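Local coordinates for malonyl CoA-acyl carrier protein transacylase (PDB 3IM9), which catalyses transfer of the malonyl group from malonyl-CoA to holo-acyl carrier protein, releasing CoA, in bacterial fatty acid biosynthesis, at residues E68-Q71 with P72-T76; K147-E150 with I151-L155; S209-K212 with V213-E216; K246-I249 with K250-V254. One frame throughout, in Å; residues are numbered along the deposited sequence.

Contact 1. Residues E68-Q71 with P72-T76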
loop_
_atom_site.group_PDB
_atom_site.type_symbol
_atom_site.label_atom_id
_atom_site.label_comp_id
_atom_site.label_asym_id
_atom_site.label_seq_id
_atom_site.Cartn_x
_atom_site.Cartn_y
_atom_site.Cartn_z
ATOM N N GLU A 68 -4.084 4.318 12.116
ATOM C CA GLU A 68 -5.435 3.752 12.436
ATOM C C GLU A 68 -6.536 4.523 11.678
ATOM O O GLU A 68 -7.630 3.964 11.386
ATOM C CB GLU A 68 -5.701 3.677 13.957
ATOM C CG GLU A 68 -5.658 4.995 14.680
ATOM C CD GLU A 68 -4.295 5.421 15.161
ATOM O OE1 GLU A 68 -4.309 6.058 16.230
ATOM O OE2 GLU A 68 -3.248 5.255 14.515
ATOM N N ASN A 69 -6.254 5.785 11.405
ATOM C CA ASN A 69 -7.129 6.651 10.579
ATOM C C ASN A 69 -6.751 6.679 9.119
ATOM O O ASN A 69 -7.632 6.637 8.239
ATOM C CB ASN A 69 -7.138 8.072 11.091
ATOM C CG ASN A 69 -7.382 8.127 12.589
ATOM O OD1 ASN A 69 -8.299 7.487 13.091
ATOM N ND2 ASN A 69 -6.546 8.921 13.327
ATOM N N THR A 70 -5.440 6.684 8.810
ATOM C CA THR A 70 -5.046 6.849 7.416
ATOM C C THR A 70 -5.467 5.625 6.619
ATOM O O THR A 70 -5.795 5.751 5.428
ATOM C CB THR A 70 -3.491 6.874 7.275
ATOM O OG1 THR A 70 -2.910 7.590 8.423
ATOM C CG2 THR A 70 -3.204 7.646 5.987
ATOM N N GLN A 71 -5.382 4.441 7.218
ATOM C CA GLN A 71 -5.700 3.221 6.429
ATOM C C GLN A 71 -7.148 3.233 5.875
ATOM O O GLN A 71 -7.330 3.070 4.669
ATOM C CB GLN A 71 -5.380 1.955 7.185
ATOM C CG GLN A 71 -3.838 1.801 7.384
ATOM C CD GLN A 71 -3.438 0.470 7.937
ATOM O OE1 GLN A 71 -4.019 -0.580 7.588
ATOM N NE2 GLN A 71 -2.431 0.469 8.861
ATOM N N PRO A 72 -8.165 3.405 6.724
ATOM C CA PRO A 72 -9.519 3.466 6.158
ATOM C C PRO A 72 -9.694 4.711 5.305
ATOM O O PRO A 72 -10.446 4.626 4.318
ATOM C CB PRO A 72 -10.459 3.547 7.416
ATOM C CG PRO A 72 -9.528 3.940 8.563
ATOM C CD PRO A 72 -8.177 3.328 8.200
ATOM N N ALA A 73 -8.966 5.806 5.579
ATOM C CA ALA A 73 -9.101 6.974 4.686
ATOM C C ALA A 73 -8.610 6.699 3.271
ATOM O O ALA A 73 -9.269 7.047 2.294
ATOM C CB ALA A 73 -8.236 8.110 5.320
ATOM N N LEU A 74 -7.489 6.019 3.120
ATOM C CA LEU A 74 -6.935 5.708 1.819
ATOM C C LEU A 74 -7.820 4.684 1.118
ATOM O O LEU A 74 -8.037 4.844 -0.090
ATOM C CB LEU A 74 -5.513 5.135 1.999
ATOM C CG LEU A 74 -4.432 6.173 2.332
ATOM C CD1 LEU A 74 -3.201 5.480 2.977
ATOM C CD2 LEU A 74 -4.009 6.953 1.092
ATOM N N LEU A 75 -8.215 3.616 1.828
ATOM C CA LEU A 75 -9.139 2.664 1.189
ATOM C C LEU A 75 -10.392 3.355 0.672
ATOM O O LEU A 75 -10.848 3.032 -0.450
ATOM C CB LEU A 75 -9.487 1.552 2.210
ATOM C CG LEU A 75 -10.340 0.448 1.570
ATOM C CD1 LEU A 75 -9.435 -0.585 0.938
ATOM C CD2 LEU A 75 -11.120 -0.228 2.690
ATOM N N THR A 76 -10.938 4.264 1.507
ATOM C CA THR A 76 -12.176 4.924 1.136
ATOM C C THR A 76 -11.953 5.806 -0.091
ATOM O O THR A 76 -12.765 5.771 -1.068
ATOM C CB THR A 76 -12.631 5.784 2.273
ATOM O OG1 THR A 76 -12.976 4.857 3.339
ATOM C CG2 THR A 76 -13.911 6.573 1.908
#
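The ring of Pro72 overlaps the backbone carbonyls of the preceding helical turn. Its CG lies 3.3 Å from Asn69 O, and its CD is equally close to Glu68 O, occupying the place where an amide N-H would otherwise point back along the helix. Pro72 N has no hydrogen to give, so the helix is kinked here, and Glu68 O is instead taken up by Arg120, which also bonds Asn69 OD1. From the next residue the regular pattern resumes: Ala73 N donates to Asn69 O, Leu74 N to Thr70 O, and Leu75 N to Gln71 O, the last almost straight at 176°. Thr70 and Leu74, one turn apart, lie alongside each other and point the same way, Thr70 CG2 meeting Leu74 CD1 at 3.7 Å. With CG2 trans to the backbone N, Thr70 sets its methyl beside Leu74 and keeps OG1 back for Leu64 O and Gln19. This proline-kinked turn belongs to helix 67-84 of the acyltransferase fold, buried against helix 112-128. Gln71 has an extended chain that ends near the probable active site, its side chain about 6 Å from that of Ser97, an active-site residue by similarity and probably the nucleophile. Both ends of its amide are held, OE1 by Arg122 and NE2 by Thr67 OG1, which fixes the rotation of the flat group. Farther along, Pro72 O accepts two bonds from Thr76, whose OG1 at 2.7 Å and backbone N at 2.9 Å arrive from opposite faces of the carbonyl plane.

Contact 2. Residues K147-E150 with I151-L155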
loop_
_atom_site.group_PDB
_atom_site.type_symbol
_atom_site.label_atom_id
_atom_site.label_comp_id
_atom_site.label_asym_id
_atom_site.label_seq_id
_atom_site.Cartn_x
_atom_site.Cartn_y
_atom_site.Cartn_z
ATOM N N LYS A 147 23.451 -3.824 -0.714
ATOM C CA LYS A 147 24.184 -3.037 0.231
ATOM C C LYS A 147 23.305 -2.687 1.446
ATOM O O LYS A 147 23.789 -2.710 2.600
ATOM C CB LYS A 147 24.688 -1.785 -0.450
ATOM C CG LYS A 147 25.359 -0.836 0.486
ATOM C CD LYS A 147 26.657 -1.450 1.160
ATOM C CE LYS A 147 27.933 -0.820 0.581
ATOM N NZ LYS A 147 29.124 -1.414 1.258
ATOM N N VAL A 148 22.046 -2.381 1.206
ATOM C CA VAL A 148 21.123 -2.105 2.352
ATOM C C VAL A 148 20.980 -3.356 3.191
ATOM O O VAL A 148 20.952 -3.274 4.448
ATOM C CB VAL A 148 19.784 -1.637 1.833
ATOM C CG1 VAL A 148 18.792 -1.305 3.029
ATOM C CG2 VAL A 148 19.949 -0.287 1.048
ATOM N N ASP A 149 20.848 -4.523 2.578
ATOM C CA ASP A 149 20.650 -5.742 3.338
ATOM C C ASP A 149 21.934 -6.044 4.128
ATOM O O ASP A 149 21.865 -6.418 5.315
ATOM C CB ASP A 149 20.346 -6.870 2.341
ATOM C CG ASP A 149 19.836 -8.130 3.030
ATOM O OD1 ASP A 149 18.963 -8.078 3.923
ATOM O OD2 ASP A 149 20.392 -9.187 2.700
ATOM N N GLU A 150 23.115 -5.816 3.509
ATOM C CA GLU A 150 24.334 -5.990 4.297
ATOM C C GLU A 150 24.398 -5.117 5.523
ATOM O O GLU A 150 24.790 -5.566 6.634
ATOM C CB GLU A 150 25.549 -5.704 3.390
ATOM C CG GLU A 150 26.836 -5.811 4.151
ATOM C CD GLU A 150 28.033 -5.709 3.212
ATOM O OE1 GLU A 150 28.295 -4.606 2.764
ATOM O OE2 GLU A 150 28.632 -6.785 2.972
ATOM N N ILE A 151 24.098 -3.828 5.317
ATOM C CA ILE A 151 24.065 -2.913 6.428
ATOM C C ILE A 151 23.123 -3.372 7.529
ATOM O O ILE A 151 23.446 -3.322 8.716
ATOM C CB ILE A 151 23.780 -1.502 5.960
ATOM C CG1 ILE A 151 24.986 -0.966 5.202
ATOM C CG2 ILE A 151 23.458 -0.628 7.185
ATOM C CD1 ILE A 151 24.606 0.320 4.384
ATOM N N CYS A 152 21.941 -3.794 7.126
ATOM C CA CYS A 152 20.999 -4.334 8.124
ATOM C C CYS A 152 21.538 -5.545 8.915
ATOM O O CYS A 152 21.398 -5.596 10.156
ATOM C CB CYS A 152 19.632 -4.657 7.530
ATOM S SG CYS A 152 18.652 -3.270 6.940
ATOM N N LYS A 153 22.255 -6.398 8.185
ATOM C CA LYS A 153 22.867 -7.563 8.872
ATOM C C LYS A 153 24.005 -7.144 9.804
ATOM O O LYS A 153 24.137 -7.694 10.880
ATOM C CB LYS A 153 23.346 -8.635 7.860
ATOM C CG LYS A 153 22.116 -9.129 7.106
ATOM C CD LYS A 153 21.659 -10.500 7.237
ATOM C CE LYS A 153 21.116 -11.020 5.821
ATOM N NZ LYS A 153 19.790 -11.736 6.045
ATOM N N SER A 154 24.750 -6.107 9.456
ATOM C CA SER A 154 25.754 -5.586 10.331
ATOM C C SER A 154 25.189 -5.003 11.603
ATOM O O SER A 154 25.791 -5.120 12.701
ATOM C CB SER A 154 26.625 -4.546 9.591
ATOM O OG SER A 154 27.274 -5.150 8.455
ATOM N N LEU A 155 24.114 -4.204 11.463
ATOM C CA LEU A 155 23.629 -3.501 12.654
ATOM C C LEU A 155 22.807 -4.410 13.574
ATOM O O LEU A 155 22.738 -4.133 14.782
ATOM C CB LEU A 155 22.750 -2.290 12.228
ATOM C CG LEU A 155 23.529 -1.007 11.883
ATOM C CD1 LEU A 155 24.747 -1.139 11.090
ATOM C CD2 LEU A 155 22.471 -0.067 11.136
#
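Between Lys147-Glu150 and Ile151-Leu155 the backbone runs as an unbroken alpha-helix, with four successive i to i+4 hydrogen bonds: Ile151 N to Lys147 O, Cys152 N to Val148 O, Lys153 N to Asp149 O and Ser154 N to Glu150 O. The straightest is that of Ile151, at 170°. This is helix 145-155, an amphipathic helix lying on the mixed beta-sheet of the smaller subdomain of the acyltransferase fold. Its inner side carries Val148 and Cys152, whose CG1 and SG come within 4.4 Å of each other, a loose apolar contact; both side chains also rest on Val175 of strand 172-176. Ile151 packs by CD1 across the aliphatic part of Lys147, 4.1 Å from its CG, while its own flank is covered by Leu143, Leu185 and Leu192. The outer side is charged. Lys147 bends at its second and third torsions, bringing NZ to 3.6 Å from Glu150 OE1, a long salt bridge. Asp149 and Lys153 slant across one another one turn apart. The lysine chain is bent repeatedly, and it meets the carboxylate through a methylene rather than its ammonium: Lys153 CE is 3.7 Å from Asp149 OD2. The opposite charges probably still attract, although Lys153 NZ stays 4.2 Å from Asp149 OD2, beyond salt-bridge range.

Contact 3. Residues S209-K212 with V213-E216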
loop_
_atom_site.group_PDB
_atom_site.type_symbol
_atom_site.label_atom_id
_atom_site.label_comp_id
_atom_site.label_asym_id
_atom_site.label_seq_id
_atom_site.Cartn_x
_atom_site.Cartn_y
_atom_site.Cartn_z
ATOM N N SER A 209 9.761 -8.509 11.010
ATOM C CA SER A 209 9.401 -9.743 11.767
ATOM C C SER A 209 8.857 -9.434 13.194
ATOM O O SER A 209 8.086 -10.247 13.762
ATOM C CB SER A 209 10.642 -10.668 11.806
ATOM O OG SER A 209 11.689 -9.999 12.495
ATOM N N LEU A 210 9.153 -8.224 13.735
ATOM C CA LEU A 210 8.567 -7.850 15.011
ATOM C C LEU A 210 7.031 -7.773 14.981
ATOM O O LEU A 210 6.413 -7.964 16.020
ATOM C CB LEU A 210 9.128 -6.511 15.502
ATOM C CG LEU A 210 10.698 -6.485 15.746
ATOM C CD1 LEU A 210 11.129 -5.102 16.049
ATOM C CD2 LEU A 210 10.932 -7.440 16.943
ATOM N N MET A 211 6.431 -7.553 13.777
ATOM C CA MET A 211 4.976 -7.407 13.722
ATOM C C MET A 211 4.249 -8.760 13.879
ATOM O O MET A 211 3.025 -8.792 13.881
ATOM C CB MET A 211 4.582 -6.738 12.415
ATOM C CG MET A 211 5.163 -5.267 12.289
ATOM S SD MET A 211 4.751 -4.229 13.719
ATOM C CE MET A 211 2.887 -4.134 13.577
ATOM N N LYS A 212 5.020 -9.855 14.037
ATOM C CA LYS A 212 4.314 -11.123 14.383
ATOM C C LYS A 212 3.488 -10.993 15.636
ATOM O O LYS A 212 2.510 -11.760 15.829
ATOM C CB LYS A 212 5.353 -12.229 14.523
ATOM C CG LYS A 212 5.802 -12.638 13.168
ATOM C CD LYS A 212 7.015 -13.607 13.289
ATOM C CE LYS A 212 7.681 -13.950 11.901
ATOM N NZ LYS A 212 8.887 -14.892 12.006
ATOM N N VAL A 213 3.754 -10.007 16.494
ATOM C CA VAL A 213 2.989 -9.808 17.746
ATOM C C VAL A 213 1.505 -9.569 17.498
ATOM O O VAL A 213 0.712 -9.774 18.454
ATOM C CB VAL A 213 3.556 -8.694 18.689
ATOM C CG1 VAL A 213 4.936 -9.094 19.178
ATOM C CG2 VAL A 213 3.498 -7.324 18.024
ATOM N N ILE A 214 1.123 -9.111 16.294
ATOM C CA ILE A 214 -0.310 -8.832 16.040
ATOM C C ILE A 214 -0.957 -9.848 15.099
ATOM O O ILE A 214 -2.136 -9.709 14.775
ATOM C CB ILE A 214 -0.539 -7.400 15.463
ATOM C CG1 ILE A 214 0.128 -7.208 14.100
ATOM C CG2 ILE A 214 -0.140 -6.329 16.536
ATOM C CD1 ILE A 214 -0.420 -5.921 13.334
ATOM N N GLU A 215 -0.204 -10.862 14.710
ATOM C CA GLU A 215 -0.703 -11.904 13.767
ATOM C C GLU A 215 -1.973 -12.550 14.316
ATOM O O GLU A 215 -2.992 -12.673 13.592
ATOM C CB GLU A 215 0.391 -13.000 13.547
ATOM C CG GLU A 215 -0.120 -14.201 12.810
ATOM C CD GLU A 215 1.010 -15.166 12.449
ATOM O OE1 GLU A 215 0.793 -15.975 11.538
ATOM O OE2 GLU A 215 2.095 -15.095 13.083
ATOM N N GLU A 216 -1.949 -12.980 15.566
ATOM C CA GLU A 216 -3.129 -13.719 16.038
ATOM C C GLU A 216 -4.375 -12.852 16.111
ATOM O O GLU A 216 -5.461 -13.344 15.705
ATOM C CB GLU A 216 -2.893 -14.345 17.436
ATOM C CG GLU A 216 -1.981 -15.531 17.485
ATOM C CD GLU A 216 -1.430 -15.671 18.916
ATOM O OE1 GLU A 216 -2.241 -15.952 19.863
ATOM O OE2 GLU A 216 -0.200 -15.401 19.087
HETATM O O HOH W 1 0.280 -12.858 17.402
#
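Met211 and Ile214 make the apolar part of the contact, lying side by side and pointing the same way, with Met211 CE 3.8 Å from Ile214 CD1. The methionine is folded at every torsion (chi2 -53°, chi3 -65°), which curls its terminal methyl back to the isoleucine. Ile214 holds CG1 between its backbone N and carbonyl carbon, and this brings CG1 close over Met211 O. Both side chains rest on Met126 of helix 112-128. The backbone bonds are of the i to i+3 kind. Val213 N reaches Leu210 O only weakly, at 3.4 Å, whereas Ile214 N to Met211 O and Glu215 N to Lys212 O are both 3.1 Å. In these two the donor sits well above the carbonyl plane, 63° out of it for Lys212 O. A water adds a polar bridge on the outer side, donating to Lys212 O (2.9 Å) and to Glu216 OE2 (3.1 Å) while accepting from Glu216 N at 2.9 Å. Lys212 O thus receives two donors, one backbone and one solvent. Such successive tight turns lead from a 3-10 segment into helix 215-222. The side chain of Met211 is about 6 Å from that of His207, catalytic by similarity. This tightly wound lead-in comes shortly after that histidine in the chain, next to the probable active site of the FabD-family acyltransferase fold.

Contact 4. Residues K246-I249 with K250-V254. With CA (calcium ion), chain B.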
loop_
_atom_site.group_PDB
_atom_site.type_symbol
_atom_site.label_atom_id
_atom_site.label_comp_id
_atom_site.label_asym_id
_atom_site.label_seq_id
_atom_site.Cartn_x
_atom_site.Cartn_y
_atom_site.Cartn_z
ATOM N N LYS A 246 -9.078 -17.406 -2.670
ATOM C CA LYS A 246 -9.469 -16.721 -1.460
ATOM C C LYS A 246 -8.634 -17.100 -0.251
ATOM O O LYS A 246 -8.296 -16.212 0.575
ATOM C CB LYS A 246 -10.958 -16.891 -1.126
ATOM C CG LYS A 246 -11.370 -18.396 -0.732
ATOM C CD LYS A 246 -12.847 -18.652 -0.492
ATOM C CE LYS A 246 -13.623 -18.718 -1.796
ATOM N NZ LYS A 246 -15.113 -19.149 -1.677
ATOM N N GLU A 247 -8.286 -18.407 -0.083
ATOM C CA GLU A 247 -7.547 -18.850 1.125
ATOM C C GLU A 247 -6.067 -18.484 0.975
ATOM O O GLU A 247 -5.407 -18.143 1.984
ATOM C CB GLU A 247 -7.636 -20.434 1.298
ATOM C CG GLU A 247 -8.968 -20.975 1.848
ATOM C CD GLU A 247 -9.414 -20.453 3.230
ATOM O OE1 GLU A 247 -10.633 -20.484 3.483
ATOM O OE2 GLU A 247 -8.607 -19.986 4.077
ATOM N N VAL A 248 -5.524 -18.498 -0.231
ATOM C CA VAL A 248 -4.166 -18.125 -0.394
ATOM C C VAL A 248 -4.056 -16.584 -0.149
ATOM O O VAL A 248 -3.143 -16.129 0.560
ATOM C CB VAL A 248 -3.695 -18.396 -1.756
ATOM C CG1 VAL A 248 -2.313 -17.785 -2.049
ATOM C CG2 VAL A 248 -3.771 -19.987 -2.008
ATOM N N ILE A 249 -4.970 -15.829 -0.719
ATOM C CA ILE A 249 -4.906 -14.353 -0.527
ATOM C C ILE A 249 -5.061 -14.024 0.928
ATOM O O ILE A 249 -4.256 -13.201 1.492
ATOM C CB ILE A 249 -5.966 -13.725 -1.397
ATOM C CG1 ILE A 249 -5.579 -13.794 -2.848
ATOM C CG2 ILE A 249 -6.229 -12.231 -0.992
ATOM C CD1 ILE A 249 -6.718 -13.390 -3.809
ATOM N N LYS A 250 -6.017 -14.621 1.632
ATOM C CA LYS A 250 -6.270 -14.301 3.041
ATOM C C LYS A 250 -5.017 -14.633 3.882
ATOM O O LYS A 250 -4.540 -13.836 4.728
ATOM C CB LYS A 250 -7.512 -15.062 3.532
ATOM C CG LYS A 250 -7.857 -14.834 5.034
ATOM C CD LYS A 250 -9.183 -15.618 5.429
ATOM C CE LYS A 250 -9.462 -15.500 6.948
ATOM N NZ LYS A 250 -10.470 -16.516 7.420
ATOM N N SER A 251 -4.418 -15.802 3.653
ATOM C CA SER A 251 -3.237 -16.182 4.426
ATOM C C SER A 251 -2.093 -15.192 4.156
ATOM O O SER A 251 -1.356 -14.775 5.067
ATOM C CB SER A 251 -2.763 -17.565 3.899
ATOM O OG SER A 251 -1.582 -17.903 4.577
ATOM N N ASN A 252 -1.993 -14.734 2.920
ATOM C CA ASN A 252 -0.943 -13.763 2.548
ATOM C C ASN A 252 -1.216 -12.368 3.105
ATOM O O ASN A 252 -0.235 -11.614 3.243
ATOM C CB ASN A 252 -0.829 -13.727 1.031
ATOM C CG ASN A 252 0.009 -14.905 0.516
ATOM O OD1 ASN A 252 0.767 -15.523 1.286
ATOM N ND2 ASN A 252 -0.102 -15.182 -0.741
ATOM N N MET A 253 -2.456 -12.065 3.465
ATOM C CA MET A 253 -2.663 -10.789 4.126
ATOM C C MET A 253 -2.172 -10.841 5.550
ATOM O O MET A 253 -1.780 -9.742 6.098
ATOM C CB MET A 253 -4.192 -10.455 4.164
ATOM C CG MET A 253 -4.802 -10.223 2.686
ATOM S SD MET A 253 -3.744 -9.472 1.475
ATOM C CE MET A 253 -3.477 -7.775 2.186
ATOM N N VAL A 254 -2.289 -12.001 6.229
ATOM C CA VAL A 254 -1.717 -12.051 7.540
ATOM C C VAL A 254 -0.137 -12.008 7.434
ATOM O O VAL A 254 0.520 -11.220 8.179
ATOM C CB VAL A 254 -2.140 -13.380 8.274
ATOM C CG1 VAL A 254 -1.548 -13.344 9.666
ATOM C CG2 VAL A 254 -3.667 -13.376 8.324
HETATM CA CA CA B . -2.222 -7.124 5.965
#
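Ile249 meets the following turn through its backbone and one branch: its O accepts from Met253 N at 2.9 Å, and its CG2 lies 4.4 Å from Met253 CG, a distant apolar approach. That backbone bond is bent at the hydrogen (132°). Met253 also folds CG over Ile249 O, and Leu104 of helix 99-106 covers both side chains. Lys250 closes the first turn, its N bonding Lys246 O at 3.0 Å with CB packed close to the same oxygen. All four of its torsions are near trans, so the chain stretches off the helix to give NZ to Asn223, passing Trp227 and Ile222. The segment is the first part of helix 246-256, at whose start Asp245 OD1 accepts from Val248 N and, weakly, from Glu247 N. At the other end the helix reaches the calcium site: Met253 O binds the calcium ion at 2.7 Å, together with Tyr101 OH and Gln256 OE1. The methionine chain, bent at chi2 (-34°) and chi3, leaves CE 4.0 Å from the calcium ion. On another side of the helix Val248 and Asn252 run alongside each other, Val248 CG1 touching Asn252 ND2 at 3.7 Å. The amide nitrogen is held by Gln236 OE1, while Asn252 N donates to Val248 O.

Overall arrangement
Contact 1 is the buried one, a proline-kinked turn whose polar side chains are tied to neighbouring loops and helix 112-128; contact 2 lies far out on the smaller subdomain, its centre about 32 Å from that of contact 1, with charged residues outward and an apolar face on the sheet. Contacts 3 and 4 are partly buried and touch each other, Glu215 CG meeting Val254 CG1 at 3.6 Å. Contacts 1 and 3 both pack on Met126. Contacts 1, 3 and 4 all approach the probable active site, through Gln71, Met211 and Met253. Regular i to i+4 bonding in contacts 2 and 4 contrasts with the i to i+3 turns and bridging water of contact 3.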